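Dihydrofolate reductase (Coxiella burnetii, PDB 3TQA) probably catalyses the NADPH-dependent reduction of 7,8-dihydrofolate to tetrahydrofolate, a step needed for glycine, purine and DNA precursor synthesis. Local coordinates at residues Ile3-Ala8 with Pro107-Met112. Sequence-based numbering, arbitrary orientation.
Sequences ITLIAA and PKADKM. With NDP (NADPH dihydro-nicotinamide-adenine-dinucleotide phosphate), chain B.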
ATOM      1  N   ILE A   3     -10.053  -3.664   6.424  1.00 57.11           N
ATOM      2  CA  ILE A   3      -9.183  -2.673   5.795  1.00 53.49           C
ATOM      3  C   ILE A   3      -7.728  -3.085   5.995  1.00 52.99           C
ATOM      4  O   ILE A   3      -7.259  -3.187   7.129  1.00 54.43           O
ATOM      5  CB  ILE A   3      -9.407  -1.263   6.379  1.00 52.87           C
ATOM      6  CG1 ILE A   3     -10.846  -0.807   6.128  1.00 53.60           C
ATOM      7  CG2 ILE A   3      -8.427  -0.268   5.768  1.00 50.08           C
ATOM      8  CD1 ILE A   3     -11.162   0.561   6.693  1.00 53.65           C
ATOM      9  N   THR A   4      -7.022  -3.318   4.888  1.00 51.50           N
ATOM     10  CA  THR A   4      -5.632  -3.759   4.926  1.00 51.60           C
ATOM     11  C   THR A   4      -4.719  -2.742   4.245  1.00 49.30           C
ATOM     12  O   THR A   4      -5.028  -2.245   3.163  1.00 47.87           O
ATOM     13  CB  THR A   4      -5.465  -5.127   4.236  1.00 53.24           C
ATOM     14  OG1 THR A   4      -6.244  -6.110   4.927  1.00 56.45           O
ATOM     15  CG2 THR A   4      -4.002  -5.559   4.227  1.00 53.74           C
ATOM     16  N   LEU A   5      -3.596  -2.439   4.889  1.00 49.76           N
ATOM     17  CA  LEU A   5      -2.581  -1.563   4.315  1.00 48.54           C
ATOM     18  C   LEU A   5      -1.409  -2.419   3.848  1.00 49.63           C
ATOM     19  O   LEU A   5      -0.833  -3.169   4.637  1.00 51.65           O
ATOM     20  CB  LEU A   5      -2.106  -0.532   5.344  1.00 49.31           C
ATOM     21  CG  LEU A   5      -2.982   0.704   5.590  1.00 48.77           C
ATOM     22  CD1 LEU A   5      -4.447   0.347   5.726  1.00 48.86           C
ATOM     23  CD2 LEU A   5      -2.501   1.455   6.826  1.00 50.55           C
ATOM     24  N   ILE A   6      -1.072  -2.317   2.565  1.00 48.76           N
ATOM     25  CA  ILE A   6       0.073  -3.028   2.004  1.00 50.37           C
ATOM     26  C   ILE A   6       1.088  -2.014   1.477  1.00 50.07           C
ATOM     27  O   ILE A   6       0.745  -1.126   0.692  1.00 48.77           O
ATOM     28  CB  ILE A   6      -0.350  -4.020   0.888  1.00 51.06           C
ATOM     29  CG1 ILE A   6       0.840  -4.880   0.449  1.00 53.67           C
ATOM     30  CG2 ILE A   6      -0.941  -3.287  -0.312  1.00 49.62           C
ATOM     31  CD1 ILE A   6       0.451  -6.063  -0.415  1.00 55.87           C
ATOM     32  N   ALA A   7       2.334  -2.145   1.923  1.00 52.01           N
ATOM     33  CA  ALA A   7       3.384  -1.203   1.554  1.00 52.62           C
ATOM     34  C   ALA A   7       4.771  -1.809   1.737  1.00 55.63           C
ATOM     35  O   ALA A   7       4.993  -2.603   2.652  1.00 57.40           O
ATOM     36  CB  ALA A   7       3.256   0.069   2.379  1.00 52.22           C
ATOM     37  N   ALA A   8       5.692  -1.433   0.853  1.00 56.79           N
ATOM     38  CA  ALA A   8       7.098  -1.793   0.984  1.00 60.32           C
ATOM     39  C   ALA A   8       7.869  -0.587   1.504  1.00 61.87           C
ATOM     40  O   ALA A   8       7.766   0.508   0.950  1.00 61.03           O
ATOM     41  CB  ALA A   8       7.659  -2.244  -0.355  1.00 61.85           C
ATOM     42  N   PRO A 107      -5.620   4.881  11.088  1.00 62.65           N
ATOM     43  CA  PRO A 107      -6.526   4.747  12.239  1.00 65.99           C
ATOM     44  C   PRO A 107      -7.729   3.818  12.012  1.00 64.97           C
ATOM     45  O   PRO A 107      -8.352   3.377  12.981  1.00 68.04           O
ATOM     46  CB  PRO A 107      -6.997   6.189  12.492  1.00 68.48           C
ATOM     47  CG  PRO A 107      -6.735   6.914  11.223  1.00 65.63           C
ATOM     48  CD  PRO A 107      -5.520   6.282  10.639  1.00 62.99           C
ATOM     49  N   LYS A 108      -8.049   3.533  10.750  1.00 61.40           N
ATOM     50  CA  LYS A 108      -9.140   2.621  10.401  1.00 60.96           C
ATOM     51  C   LYS A 108      -8.650   1.240   9.953  1.00 59.26           C
ATOM     52  O   LYS A 108      -9.460   0.379   9.612  1.00 59.50           O
ATOM     53  CB  LYS A 108      -9.996   3.238   9.292  1.00 59.27           C
ATOM     54  CG  LYS A 108     -10.624   4.569   9.665  1.00 62.09           C
ATOM     55  CD  LYS A 108     -11.460   5.125   8.525  1.00 61.55           C
ATOM     56  CE  LYS A 108     -12.221   6.366   8.956  1.00 64.99           C
ATOM     57  NZ  LYS A 108     -13.076   6.897   7.861  1.00 65.05           N
ATOM     58  N   ALA A 109      -7.335   1.028   9.960  1.00 58.29           N
ATOM     59  CA  ALA A 109      -6.746  -0.214   9.459  1.00 57.15           C
ATOM     60  C   ALA A 109      -6.938  -1.381  10.426  1.00 60.28           C
ATOM     61  O   ALA A 109      -6.699  -1.251  11.626  1.00 63.16           O
ATOM     62  CB  ALA A 109      -5.265  -0.016   9.175  1.00 55.99           C
ATOM     63  N   ASP A 110      -7.375  -2.517   9.885  1.00 60.38           N
ATOM     64  CA  ASP A 110      -7.484  -3.770  10.638  1.00 63.91           C
ATOM     65  C   ASP A 110      -6.187  -4.566  10.547  1.00 64.19           C
ATOM     66  O   ASP A 110      -5.762  -5.189  11.519  1.00 67.59           O
ATOM     67  CB  ASP A 110      -8.617  -4.633  10.081  1.00 64.95           C
ATOM     68  CG  ASP A 110      -9.971  -3.979  10.217  1.00 65.74           C
ATOM     69  OD1 ASP A 110     -10.562  -4.066  11.310  1.00 69.51           O
ATOM     70  OD2 ASP A 110     -10.453  -3.397   9.224  1.00 63.71           O
ATOM     71  N   LYS A 111      -5.572  -4.542   9.367  1.00 61.22           N
ATOM     72  CA  LYS A 111      -4.440  -5.404   9.047  1.00 61.84           C
ATOM     73  C   LYS A 111      -3.352  -4.616   8.318  1.00 58.87           C
ATOM     74  O   LYS A 111      -3.642  -3.625   7.644  1.00 56.01           O
ATOM     75  CB  LYS A 111      -4.932  -6.555   8.165  1.00 62.70           C
ATOM     76  CG  LYS A 111      -3.918  -7.653   7.890  1.00 65.12           C
ATOM     77  CD  LYS A 111      -4.561  -8.797   7.110  1.00 67.56           C
ATOM     78  CE  LYS A 111      -3.593  -9.951   6.897  1.00 70.95           C
ATOM     79  NZ  LYS A 111      -4.232 -11.109   6.206  1.00 74.24           N
ATOM     80  N   MET A 112      -2.106  -5.057   8.465  1.00 60.15           N
ATOM     81  CA  MET A 112      -0.984  -4.491   7.714  1.00 58.33           C
ATOM     82  C   MET A 112      -0.082  -5.606   7.187  1.00 59.87           C
ATOM     83  O   MET A 112       0.352  -6.468   7.949  1.00 63.23           O
ATOM     84  CB  MET A 112      -0.166  -3.530   8.585  1.00 59.33           C
ATOM     85  CG  MET A 112      -0.841  -2.189   8.841  1.00 58.18           C
ATOM     86  SD  MET A 112       0.301  -0.886   9.357  1.00 59.82           S
ATOM     87  CE  MET A 112       0.816  -1.495  10.960  1.00 64.22           C
TER
HETATM   88  PA  NDP B1001      -0.381   9.800  -2.783  1.00 60.46           P
HETATM   89  O1A NDP B1001      -0.783   9.728  -1.330  1.00 60.71           O
HETATM   90  O2A NDP B1001      -0.243   8.540  -3.596  1.00 60.64           O
HETATM   91  O5B NDP B1001      -1.453  10.714  -3.541  1.00 59.66           O
HETATM   92  C5B NDP B1001      -1.647  12.075  -3.171  1.00 58.82           C
HETATM   93  C4B NDP B1001      -2.841  12.570  -3.967  1.00 58.12           C
HETATM   94  O4B NDP B1001      -3.951  11.692  -3.752  1.00 57.86           O
HETATM   95  C3B NDP B1001      -3.317  13.959  -3.578  1.00 57.81           C
HETATM   96  O3B NDP B1001      -2.633  14.979  -4.309  1.00 57.87           O
HETATM   97  C2B NDP B1001      -4.788  13.874  -3.910  1.00 57.42           C
HETATM   98  O2B NDP B1001      -4.998  13.980  -5.315  1.00 57.15           O
HETATM   99  C1B NDP B1001      -5.147  12.447  -3.540  1.00 57.28           C
HETATM  100  N9A NDP B1001      -5.612  12.297  -2.138  1.00 56.77           N
HETATM  101  C8A NDP B1001      -4.891  11.830  -1.099  1.00 56.83           C
HETATM  102  N7A NDP B1001      -5.636  11.817   0.039  1.00 56.81           N
HETATM  103  C5A NDP B1001      -6.861  12.273  -0.269  1.00 56.53           C
HETATM  104  C6A NDP B1001      -8.129  12.516   0.457  1.00 56.69           C
HETATM  105  N6A NDP B1001      -8.239  12.259   1.781  1.00 57.28           N
HETATM  106  N1A NDP B1001      -9.177  13.003  -0.244  1.00 56.41           N
HETATM  107  C2A NDP B1001      -9.091  13.266  -1.564  1.00 56.59           C
HETATM  108  N3A NDP B1001      -7.967  13.068  -2.281  1.00 56.45           N
HETATM  109  C4A NDP B1001      -6.841  12.584  -1.706  1.00 56.45           C
HETATM  110  O3  NDP B1001       0.955  10.695  -2.945  1.00 61.90           O
HETATM  111  PN  NDP B1001       2.304  10.462  -2.096  1.00 63.04           P
HETATM  112  O1N NDP B1001       1.980  10.490  -0.619  1.00 62.80           O
HETATM  113  O2N NDP B1001       3.342  11.409  -2.645  1.00 63.70           O
HETATM  114  O5D NDP B1001       2.732   8.963  -2.499  1.00 64.22           O
HETATM  115  C5D NDP B1001       3.391   8.664  -3.731  1.00 65.08           C
HETATM  116  C4D NDP B1001       4.806   8.188  -3.427  1.00 65.86           C
HETATM  117  O4D NDP B1001       4.750   7.066  -2.537  1.00 66.29           O
HETATM  118  C3D NDP B1001       5.546   7.729  -4.675  1.00 66.29           C
HETATM  119  O3D NDP B1001       6.907   8.165  -4.627  1.00 66.67           O
HETATM  120  C2D NDP B1001       5.480   6.216  -4.623  1.00 66.53           C
HETATM  121  O2D NDP B1001       6.641   5.612  -5.205  1.00 66.98           O
HETATM  122  C1D NDP B1001       5.375   5.924  -3.132  1.00 66.49           C
HETATM  123  N1N NDP B1001       4.609   4.700  -2.867  1.00 66.59           N
HETATM  124  C2N NDP B1001       5.265   3.645  -2.351  1.00 66.87           C
HETATM  125  C3N NDP B1001       4.621   2.446  -2.069  1.00 66.97           C
HETATM  126  C7N NDP B1001       5.373   1.280  -1.494  1.00 67.26           C
HETATM  127  O7N NDP B1001       4.779   0.239  -1.256  1.00 67.43           O
HETATM  128  N7N NDP B1001       6.679   1.407  -1.255  1.00 67.08           N
HETATM  129  C4N NDP B1001       3.149   2.362  -2.359  1.00 66.86           C
HETATM  130  C5N NDP B1001       2.515   3.548  -2.915  1.00 66.64           C
HETATM  131  C6N NDP B1001       3.291   4.679  -3.143  1.00 66.65           C
HETATM  132  P2B NDP B1001      -5.302  15.346  -6.097  1.00 56.67           P
HETATM  133  O1X NDP B1001      -4.026  16.131  -5.939  1.00 57.28           O
HETATM  134  O2X NDP B1001      -5.563  14.883  -7.508  1.00 56.96           O
HETATM  135  O3X NDP B1001      -6.507  15.919  -5.390  1.00 56.59           O
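With chi1 at -63°, the carboxylate of Asp110 swings back beside its own backbone N, and OD2 lands 2.8 Å from Ile3 N, which meets it on the anti side in a nearly straight bond. The residue is gripped at its carbonyl as well: Ile3 O takes two donors, Asp110 N at 2.8 Å, lying in the carbonyl plane, and Lys111 N at 3.1 Å, tilted slightly from it. Asp110 thus holds Ile3 through both side chain and backbone in the turn that leads from helix 99-105 toward strand 111-117. Ile3 CG1 lies beside the backbone N, anti to the carbonyl carbon (chi1 -62°), and the extended branch carries CD1 to 3.4 Å from Lys108 O; the lysine chain itself runs off to a salt bridge with Asp81.

From here the two segments pair in parallel, Thr4 beside Lys111 and Leu5 beside Met112, with Leu5 N bonded to Lys111 O at 3.0 Å. These are neighbouring strands, 2-10 and 111-117, in the central mixed sheet of the dihydrofolate reductase fold, and helix 99-105 lies on the beta-alpha-beta crossover from 92-97 to 111-117, the two parallel strands that flank 2-10. On one face OG1 of Thr4 lies alongside the extended Lys111 chain, 3.5 Å from its CB, while being hydrogen-bonded to Glu92. On the other, CD1 of Leu5 meets Ala109 CB at 3.6 Å, and Phe102 and Ala105 of the helix pack on the same leucine. Farther along strand 2-10, Ala8 N gives a straight 2.8 Å bond to O7N of NADPH, anchoring the carboxamide of the nicotinamide.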